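PDB 4P3G: signal recognition particle subunit SRP68 from Chaetomium thermophilum, which probably binds and remodels the 7S RNA of the signal recognition particle through its RNA-binding domain, helping target secretory and membrane proteins to the endoplasmic reticulum. Local coordinates for residues 27-41 / 74-88. Sequence-based numbering, arbitrary orientation.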
ATOM      1  N   TYR A  27     -27.994  18.934  10.251  1.00 99.64           N
ATOM      2  CA  TYR A  27     -27.035  19.668  11.074  1.00 95.73           C
ATOM      3  C   TYR A  27     -27.649  20.919  11.652  1.00 94.20           C
ATOM      4  O   TYR A  27     -27.234  21.403  12.699  1.00 99.26           O
ATOM      5  CB  TYR A  27     -25.758  19.975  10.286  1.00 96.50           C
ATOM      6  CG  TYR A  27     -25.190  18.708   9.718  1.00 92.06           C
ATOM      7  CD1 TYR A  27     -24.640  17.729  10.555  1.00 82.99           C
ATOM      8  CD2 TYR A  27     -25.274  18.447   8.360  1.00 94.45           C
ATOM      9  CE1 TYR A  27     -24.158  16.542  10.038  1.00 79.89           C
ATOM     10  CE2 TYR A  27     -24.784  17.273   7.835  1.00 91.30           C
ATOM     11  CZ  TYR A  27     -24.230  16.333   8.673  1.00 85.22           C
ATOM     12  OH  TYR A  27     -23.778  15.181   8.111  1.00 88.08           O
ATOM     13  N   ALA A  28     -28.632  21.467  10.964  1.00 91.86           N
ATOM     14  CA  ALA A  28     -29.300  22.635  11.495  1.00 90.97           C
ATOM     15  C   ALA A  28     -30.059  22.203  12.743  1.00 91.88           C
ATOM     16  O   ALA A  28     -30.043  22.901  13.750  1.00 97.67           O
ATOM     17  CB  ALA A  28     -30.201  23.238  10.479  1.00 89.50           C
ATOM     18  N   THR A  29     -30.662  21.016  12.693  1.00 91.00           N
ATOM     19  CA  THR A  29     -31.409  20.461  13.826  1.00 93.15           C
ATOM     20  C   THR A  29     -30.530  20.198  15.032  1.00 89.01           C
ATOM     21  O   THR A  29     -30.872  20.543  16.154  1.00 90.48           O
ATOM     22  CB  THR A  29     -32.030  19.095  13.465  1.00 96.52           C
ATOM     23  OG1 THR A  29     -32.804  19.206  12.266  1.00105.83           O
ATOM     24  CG2 THR A  29     -32.879  18.554  14.605  1.00 93.23           C
ATOM     25  N   TYR A  30     -29.371  19.616  14.764  1.00 87.64           N
ATOM     26  CA  TYR A  30     -28.413  19.218  15.782  1.00 90.06           C
ATOM     27  C   TYR A  30     -27.999  20.414  16.589  1.00 87.40           C
ATOM     28  O   TYR A  30     -28.057  20.419  17.818  1.00 87.06           O
ATOM     29  CB  TYR A  30     -27.175  18.600  15.093  1.00 91.75           C
ATOM     30  CG  TYR A  30     -26.132  17.986  16.015  1.00 87.74           C
ATOM     31  CD1 TYR A  30     -26.496  17.299  17.163  1.00 86.61           C
ATOM     32  CD2 TYR A  30     -24.788  18.064  15.709  1.00 85.99           C
ATOM     33  CE1 TYR A  30     -25.549  16.729  17.983  1.00 83.73           C
ATOM     34  CE2 TYR A  30     -23.837  17.505  16.524  1.00 86.17           C
ATOM     35  CZ  TYR A  30     -24.225  16.835  17.661  1.00 83.85           C
ATOM     36  OH  TYR A  30     -23.268  16.271  18.470  1.00 83.27           O
ATOM     37  N   ARG A  31     -27.629  21.444  15.852  1.00 83.94           N
ATOM     38  CA  ARG A  31     -27.135  22.677  16.404  1.00 83.50           C
ATOM     39  C   ARG A  31     -28.130  23.303  17.380  1.00 91.02           C
ATOM     40  O   ARG A  31     -27.743  23.810  18.441  1.00 85.33           O
ATOM     41  CB  ARG A  31     -26.827  23.601  15.247  1.00 81.63           C
ATOM     42  CG  ARG A  31     -26.224  24.885  15.623  1.00 86.63           C
ATOM     43  CD  ARG A  31     -26.045  25.638  14.357  1.00 93.10           C
ATOM     44  NE  ARG A  31     -25.674  27.018  14.586  1.00 97.25           N
ATOM     45  CZ  ARG A  31     -25.776  27.942  13.652  1.00102.16           C
ATOM     46  NH1 ARG A  31     -26.253  27.597  12.461  1.00101.83           N
ATOM     47  NH2 ARG A  31     -25.426  29.194  13.912  1.00109.14           N
ATOM     48  N   THR A  32     -29.413  23.254  17.021  1.00 99.95           N
ATOM     49  CA  THR A  32     -30.462  23.730  17.904  1.00 99.48           C
ATOM     50  C   THR A  32     -30.468  22.840  19.137  1.00 98.02           C
ATOM     51  O   THR A  32     -30.370  23.326  20.260  1.00101.47           O
ATOM     52  CB  THR A  32     -31.875  23.693  17.235  1.00 99.95           C
ATOM     53  OG1 THR A  32     -31.976  24.700  16.220  1.00101.07           O
ATOM     54  CG2 THR A  32     -32.955  23.936  18.256  1.00 95.29           C
ATOM     55  N   GLN A  33     -30.541  21.529  18.914  1.00 94.58           N
ATOM     56  CA  GLN A  33     -30.625  20.571  20.007  1.00 92.70           C
ATOM     57  C   GLN A  33     -29.474  20.755  20.966  1.00 90.11           C
ATOM     58  O   GLN A  33     -29.665  20.814  22.166  1.00 94.53           O
ATOM     59  CB  GLN A  33     -30.614  19.141  19.468  1.00 91.74           C
ATOM     60  CG  GLN A  33     -31.828  18.773  18.624  1.00 98.46           C
ATOM     61  CD  GLN A  33     -31.877  17.297  18.265  1.00 97.96           C
ATOM     62  OE1 GLN A  33     -30.947  16.542  18.565  1.00101.23           O
ATOM     63  NE2 GLN A  33     -32.962  16.879  17.619  1.00 94.92           N
ATOM     64  N   LEU A  34     -28.278  20.904  20.420  1.00 87.50           N
ATOM     65  CA  LEU A  34     -27.090  21.111  21.230  1.00 85.01           C
ATOM     66  C   LEU A  34     -27.155  22.390  22.064  1.00 89.89           C
ATOM     67  O   LEU A  34     -26.739  22.411  23.212  1.00 94.56           O
ATOM     68  CB  LEU A  34     -25.849  21.129  20.340  1.00 84.48           C
ATOM     69  CG  LEU A  34     -25.386  19.801  19.733  1.00 82.75           C
ATOM     70  CD1 LEU A  34     -24.295  20.054  18.713  1.00 84.83           C
ATOM     71  CD2 LEU A  34     -24.892  18.842  20.801  1.00 74.40           C
ATOM     72  N   SER A  35     -27.664  23.461  21.473  1.00 95.06           N
ATOM     73  CA  SER A  35     -27.771  24.748  22.151  1.00 99.47           C
ATOM     74  C   SER A  35     -28.686  24.694  23.366  1.00 99.62           C
ATOM     75  O   SER A  35     -28.457  25.382  24.356  1.00103.07           O
ATOM     76  CB  SER A  35     -28.294  25.788  21.168  1.00106.91           C
ATOM     77  OG  SER A  35     -27.516  25.773  19.981  1.00110.76           O
ATOM     78  N   GLY A  36     -29.723  23.872  23.278  1.00 96.66           N
ATOM     79  CA  GLY A  36     -30.634  23.658  24.387  1.00 97.98           C
ATOM     80  C   GLY A  36     -29.975  22.874  25.502  1.00 97.67           C
ATOM     81  O   GLY A  36     -30.101  23.193  26.675  1.00 99.12           O
ATOM     82  N   LYS A  37     -29.279  21.816  25.124  1.00 99.15           N
ATOM     83  CA  LYS A  37     -28.612  20.965  26.087  1.00 98.12           C
ATOM     84  C   LYS A  37     -27.435  21.680  26.740  1.00 94.83           C
ATOM     85  O   LYS A  37     -27.171  21.487  27.931  1.00101.16           O
ATOM     86  CB  LYS A  37     -28.181  19.682  25.405  1.00 99.10           C
ATOM     87  CG  LYS A  37     -29.366  18.938  24.806  1.00108.13           C
ATOM     88  CD  LYS A  37     -29.137  17.457  24.844  1.00117.30           C
ATOM     89  CE  LYS A  37     -29.547  16.808  23.544  1.00124.31           C
ATOM     90  NZ  LYS A  37     -28.678  15.617  23.288  1.00127.22           N
ATOM     91  N   LEU A  38     -26.741  22.518  25.976  1.00 87.57           N
ATOM     92  CA  LEU A  38     -25.630  23.284  26.528  1.00 92.51           C
ATOM     93  C   LEU A  38     -26.150  24.205  27.617  1.00104.25           C
ATOM     94  O   LEU A  38     -25.508  24.401  28.653  1.00109.44           O
ATOM     95  CB  LEU A  38     -24.974  24.140  25.449  1.00 93.29           C
ATOM     96  CG  LEU A  38     -23.609  24.732  25.797  1.00 99.58           C
ATOM     97  CD1 LEU A  38     -22.643  23.637  26.211  1.00103.13           C
ATOM     98  CD2 LEU A  38     -23.045  25.525  24.640  1.00101.93           C
ATOM     99  N   LEU A  39     -27.338  24.750  27.375  1.00106.14           N
ATOM    100  CA  LEU A  39     -27.969  25.678  28.295  1.00111.38           C
ATOM    101  C   LEU A  39     -28.340  24.989  29.605  1.00116.27           C
ATOM    102  O   LEU A  39     -27.982  25.459  30.687  1.00120.70           O
ATOM    103  CB  LEU A  39     -29.214  26.273  27.633  1.00111.80           C
ATOM    104  CG  LEU A  39     -30.090  27.248  28.404  1.00113.15           C
ATOM    105  CD1 LEU A  39     -29.326  28.498  28.764  1.00110.06           C
ATOM    106  CD2 LEU A  39     -31.276  27.575  27.543  1.00119.63           C
ATOM    107  N   ASN A  40     -29.040  23.866  29.507  1.00115.24           N
ATOM    108  CA  ASN A  40     -29.402  23.111  30.692  1.00120.07           C
ATOM    109  C   ASN A  40     -28.151  22.687  31.438  1.00113.39           C
ATOM    110  O   ASN A  40     -28.133  22.666  32.664  1.00116.26           O
ATOM    111  CB  ASN A  40     -30.244  21.893  30.319  1.00130.16           C
ATOM    112  CG  ASN A  40     -31.590  22.276  29.719  1.00142.71           C
ATOM    113  OD1 ASN A  40     -32.213  23.267  30.130  1.00146.58           O
ATOM    114  ND2 ASN A  40     -32.042  21.501  28.736  1.00146.29           N
ATOM    115  N   CYS A  41     -27.090  22.384  30.694  1.00106.05           N
ATOM    116  CA  CYS A  41     -25.872  21.904  31.324  1.00104.25           C
ATOM    117  C   CYS A  41     -25.244  22.982  32.202  1.00104.64           C
ATOM    118  O   CYS A  41     -24.861  22.713  33.346  1.00103.63           O
ATOM    119  CB  CYS A  41     -24.866  21.429  30.272  1.00 98.15           C
ATOM    120  SG  CYS A  41     -23.423  20.570  30.973  1.00113.46           S
ATOM    121  N   ARG A  74     -19.310  16.872  30.096  1.00 80.41           N
ATOM    122  CA  ARG A  74     -20.434  17.028  29.185  1.00 85.62           C
ATOM    123  C   ARG A  74     -20.498  18.442  28.605  1.00 91.55           C
ATOM    124  O   ARG A  74     -20.768  18.625  27.415  1.00 94.83           O
ATOM    125  CB  ARG A  74     -21.744  16.701  29.877  1.00 87.80           C
ATOM    126  CG  ARG A  74     -22.914  16.679  28.935  1.00 92.11           C
ATOM    127  CD  ARG A  74     -24.085  15.913  29.533  1.00105.99           C
ATOM    128  NE  ARG A  74     -25.100  15.688  28.515  1.00113.13           N
ATOM    129  CZ  ARG A  74     -26.242  16.360  28.437  1.00116.64           C
ATOM    130  NH1 ARG A  74     -26.532  17.284  29.349  1.00117.94           N
ATOM    131  NH2 ARG A  74     -27.089  16.093  27.448  1.00113.90           N
ATOM    132  N   LEU A  75     -20.177  19.432  29.424  1.00 89.55           N
ATOM    133  CA  LEU A  75     -20.154  20.808  28.967  1.00 88.71           C
ATOM    134  C   LEU A  75     -19.197  20.970  27.783  1.00 86.15           C
ATOM    135  O   LEU A  75     -19.517  21.648  26.808  1.00 89.63           O
ATOM    136  CB  LEU A  75     -19.718  21.727  30.103  1.00 92.41           C
ATOM    137  CG  LEU A  75     -19.805  23.218  29.786  1.00 94.93           C
ATOM    138  CD1 LEU A  75     -21.261  23.605  29.635  1.00 96.91           C
ATOM    139  CD2 LEU A  75     -19.143  24.043  30.873  1.00 99.46           C
ATOM    140  N   GLN A  76     -18.024  20.356  27.878  1.00 80.88           N
ATOM    141  CA  GLN A  76     -17.014  20.478  26.839  1.00 84.16           C
ATOM    142  C   GLN A  76     -17.411  19.801  25.530  1.00 87.04           C
ATOM    143  O   GLN A  76     -17.135  20.312  24.451  1.00 90.33           O
ATOM    144  CB  GLN A  76     -15.696  19.909  27.330  1.00 87.64           C
ATOM    145  CG  GLN A  76     -15.163  20.636  28.538  1.00 97.38           C
ATOM    146  CD  GLN A  76     -14.975  22.115  28.286  1.00106.65           C
ATOM    147  OE1 GLN A  76     -15.815  22.929  28.665  1.00110.65           O
ATOM    148  NE2 GLN A  76     -13.860  22.474  27.647  1.00110.00           N
ATOM    149  N   LEU A  77     -18.042  18.643  25.627  1.00 84.80           N
ATOM    150  CA  LEU A  77     -18.474  17.922  24.443  1.00 79.72           C
ATOM    151  C   LEU A  77     -19.527  18.740  23.683  1.00 78.12           C
ATOM    152  O   LEU A  77     -19.408  18.977  22.474  1.00 76.96           O
ATOM    153  CB  LEU A  77     -19.045  16.575  24.864  1.00 80.58           C
ATOM    154  CG  LEU A  77     -17.911  15.684  25.383  1.00 81.97           C
ATOM    155  CD1 LEU A  77     -18.372  14.257  25.653  1.00 83.68           C
ATOM    156  CD2 LEU A  77     -16.700  15.724  24.452  1.00 79.39           C
ATOM    157  N   LEU A  78     -20.533  19.209  24.412  1.00 79.11           N
ATOM    158  CA  LEU A  78     -21.620  19.982  23.816  1.00 82.21           C
ATOM    159  C   LEU A  78     -21.036  21.228  23.169  1.00 85.21           C
ATOM    160  O   LEU A  78     -21.473  21.661  22.095  1.00 88.97           O
ATOM    161  CB  LEU A  78     -22.661  20.366  24.869  1.00 81.26           C
ATOM    162  CG  LEU A  78     -23.376  19.142  25.454  1.00 86.76           C
ATOM    163  CD1 LEU A  78     -24.359  19.491  26.588  1.00 90.35           C
ATOM    164  CD2 LEU A  78     -24.052  18.334  24.361  1.00 88.18           C
ATOM    165  N   THR A  79     -20.045  21.808  23.827  1.00 80.81           N
ATOM    166  CA  THR A  79     -19.435  23.007  23.306  1.00 81.09           C
ATOM    167  C   THR A  79     -18.741  22.731  21.997  1.00 83.10           C
ATOM    168  O   THR A  79     -18.958  23.436  21.021  1.00 87.54           O
ATOM    169  CB  THR A  79     -18.439  23.592  24.305  1.00 87.35           C
ATOM    170  OG1 THR A  79     -19.099  23.793  25.565  1.00 98.43           O
ATOM    171  CG2 THR A  79     -17.937  24.921  23.807  1.00 87.84           C
ATOM    172  N   ALA A  80     -17.931  21.681  21.974  1.00 84.04           N
ATOM    173  CA  ALA A  80     -17.180  21.300  20.779  1.00 77.00           C
ATOM    174  C   ALA A  80     -18.129  20.839  19.675  1.00 75.99           C
ATOM    175  O   ALA A  80     -17.980  21.220  18.499  1.00 74.37           O
ATOM    176  CB  ALA A  80     -16.177  20.217  21.117  1.00 70.51           C
ATOM    177  N   GLU A  81     -19.093  20.011  20.061  1.00 68.94           N
ATOM    178  CA  GLU A  81     -20.035  19.468  19.098  1.00 78.76           C
ATOM    179  C   GLU A  81     -20.877  20.562  18.435  1.00 89.44           C
ATOM    180  O   GLU A  81     -21.293  20.420  17.282  1.00 95.63           O
ATOM    181  CB  GLU A  81     -20.945  18.435  19.761  1.00 81.53           C
ATOM    182  CG  GLU A  81     -20.318  17.073  19.873  1.00 77.70           C
ATOM    183  CD  GLU A  81     -20.040  16.452  18.521  1.00 78.25           C
ATOM    184  OE1 GLU A  81     -21.012  15.954  17.908  1.00 80.60           O
ATOM    185  OE2 GLU A  81     -18.864  16.482  18.067  1.00 68.89           O
ATOM    186  N   ARG A  82     -21.153  21.641  19.161  1.00 90.29           N
ATOM    187  CA  ARG A  82     -21.953  22.717  18.588  1.00 86.03           C
ATOM    188  C   ARG A  82     -21.191  23.421  17.444  1.00 82.14           C
ATOM    189  O   ARG A  82     -21.742  23.661  16.375  1.00 84.98           O
ATOM    190  CB  ARG A  82     -22.382  23.713  19.675  1.00 86.67           C
ATOM    191  CG  ARG A  82     -23.476  24.680  19.220  1.00 94.06           C
ATOM    192  CD  ARG A  82     -23.961  25.564  20.352  1.00 96.15           C
ATOM    193  NE  ARG A  82     -22.948  26.558  20.676  1.00 98.49           N
ATOM    194  CZ  ARG A  82     -23.138  27.593  21.484  1.00100.94           C
ATOM    195  NH1 ARG A  82     -24.308  27.765  22.090  1.00102.30           N
ATOM    196  NH2 ARG A  82     -22.141  28.440  21.711  1.00100.43           N
ATOM    197  N   ALA A  83     -19.904  23.670  17.636  1.00 76.29           N
ATOM    198  CA  ALA A  83     -19.080  24.278  16.588  1.00 74.35           C
ATOM    199  C   ALA A  83     -19.017  23.377  15.364  1.00 77.62           C
ATOM    200  O   ALA A  83     -18.963  23.852  14.234  1.00 80.80           O
ATOM    201  CB  ALA A  83     -17.676  24.554  17.103  1.00 68.53           C
ATOM    202  N   TRP A  84     -18.966  22.074  15.613  1.00 75.56           N
ATOM    203  CA  TRP A  84     -18.938  21.087  14.564  1.00 74.16           C
ATOM    204  C   TRP A  84     -20.227  21.172  13.748  1.00 77.25           C
ATOM    205  O   TRP A  84     -20.212  21.119  12.503  1.00 74.89           O
ATOM    206  CB  TRP A  84     -18.794  19.697  15.170  1.00 73.66           C
ATOM    207  CG  TRP A  84     -18.679  18.617  14.151  1.00 71.75           C
ATOM    208  CD1 TRP A  84     -17.547  18.250  13.480  1.00 68.38           C
ATOM    209  CD2 TRP A  84     -19.734  17.778  13.658  1.00 61.47           C
ATOM    210  NE1 TRP A  84     -17.835  17.233  12.602  1.00 66.63           N
ATOM    211  CE2 TRP A  84     -19.167  16.918  12.700  1.00 58.76           C
ATOM    212  CE3 TRP A  84     -21.101  17.676  13.932  1.00 63.27           C
ATOM    213  CZ2 TRP A  84     -19.916  15.975  12.009  1.00 60.21           C
ATOM    214  CZ3 TRP A  84     -21.853  16.719  13.250  1.00 58.08           C
ATOM    215  CH2 TRP A  84     -21.257  15.887  12.302  1.00 62.58           C
ATOM    216  N   ALA A  85     -21.346  21.302  14.459  1.00 75.58           N
ATOM    217  CA  ALA A  85     -22.666  21.346  13.838  1.00 73.93           C
ATOM    218  C   ALA A  85     -22.772  22.572  12.935  1.00 78.49           C
ATOM    219  O   ALA A  85     -23.240  22.512  11.790  1.00 81.54           O
ATOM    220  CB  ALA A  85     -23.730  21.402  14.912  1.00 61.42           C
ATOM    221  N   HIS A  86     -22.301  23.689  13.463  1.00 74.86           N
ATOM    222  CA  HIS A  86     -22.357  24.941  12.746  1.00 73.19           C
ATOM    223  C   HIS A  86     -21.525  24.804  11.467  1.00 76.73           C
ATOM    224  O   HIS A  86     -21.946  25.217  10.383  1.00 83.69           O
ATOM    225  CB  HIS A  86     -21.891  26.082  13.658  1.00 68.93           C
ATOM    226  CG  HIS A  86     -22.087  27.443  13.078  1.00 79.43           C
ATOM    227  ND1 HIS A  86     -22.798  27.671  11.920  1.00 83.99           N
ATOM    228  CD2 HIS A  86     -21.632  28.656  13.483  1.00 85.47           C
ATOM    229  CE1 HIS A  86     -22.766  28.959  11.630  1.00 88.00           C
ATOM    230  NE2 HIS A  86     -22.062  29.578  12.564  1.00 89.26           N
ATOM    231  N   ALA A  87     -20.345  24.210  11.596  1.00 75.49           N
ATOM    232  CA  ALA A  87     -19.474  24.011  10.449  1.00 76.21           C
ATOM    233  C   ALA A  87     -20.126  23.070   9.437  1.00 83.19           C
ATOM    234  O   ALA A  87     -20.087  23.337   8.235  1.00 88.24           O
ATOM    235  CB  ALA A  87     -18.144  23.484  10.882  1.00 70.38           C
HETATM  236  N   MSE A  88     -20.755  21.997   9.914  1.00 80.85           N
HETATM  237  CA  MSE A  88     -21.355  21.018   9.006  1.00 82.57           C
HETATM  238  C   MSE A  88     -22.592  21.549   8.321  1.00 87.99           C
HETATM  239  O   MSE A  88     -22.904  21.150   7.198  1.00 92.60           O
HETATM  240  CB  MSE A  88     -21.713  19.723   9.730  1.00 81.92           C
HETATM  241  CG  MSE A  88     -20.525  18.846  10.109  1.00 78.27           C
HETATM  242 SE   MSE A  88     -19.315  18.367   8.659  1.00 97.79          SE
HETATM  243  CE  MSE A  88     -17.933  19.745   8.844  1.00 64.67           C
TER
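Arg31 and Ala85 mark the close end of an antiparallel helix pair: segments 27-41 and 74-88 have their N-to-C directions 155° apart and their axes 8.3 Å apart at closest approach, and the CA atoms of Arg31 and Ala85 come within 5.3 Å. Ala85, with only a methyl, drops as a knob among Tyr27, Tyr30, Arg31 and Leu34. Further along, Leu34 and Leu78 fit knobs-into-holes in both directions, and Leu38 fills the hole made by Leu75, Leu78, Thr79 and Arg82, its CD1 lying 3.5 Å from Leu78 CB.

At one flank, the Arg31 side chain leaves its helix with CG anti to the backbone N (chi1 -176°), and the extended chain lays its guanidinium flat on the His86 ring, planes 15° apart. An alanine here would remove that cover and is likely to leave the imidazole freer to turn. On the other flank, the Tyr30 hydroxyl points at Glu81 OE1, which comes in at the edge of the phenol ring, in its plane; the modelled separation is too short for the exact length of this hydrogen bond to be trusted. Tyr27 sits near the start of 27-41, one ring face under CB of selenomethionine Met88, 3.8 Å from the ring centroid.

Arg18 of helix 10-21 forms a salt bridge with Glu81 and a cation-pi contact with Trp84, while Tyr145 takes the second carboxylate oxygen. Thus helix 27-44 packs on helix 71-93, whose other surfaces meet helices 10-21, 103-128 and 136-156 in this all-helical RNA-binding domain.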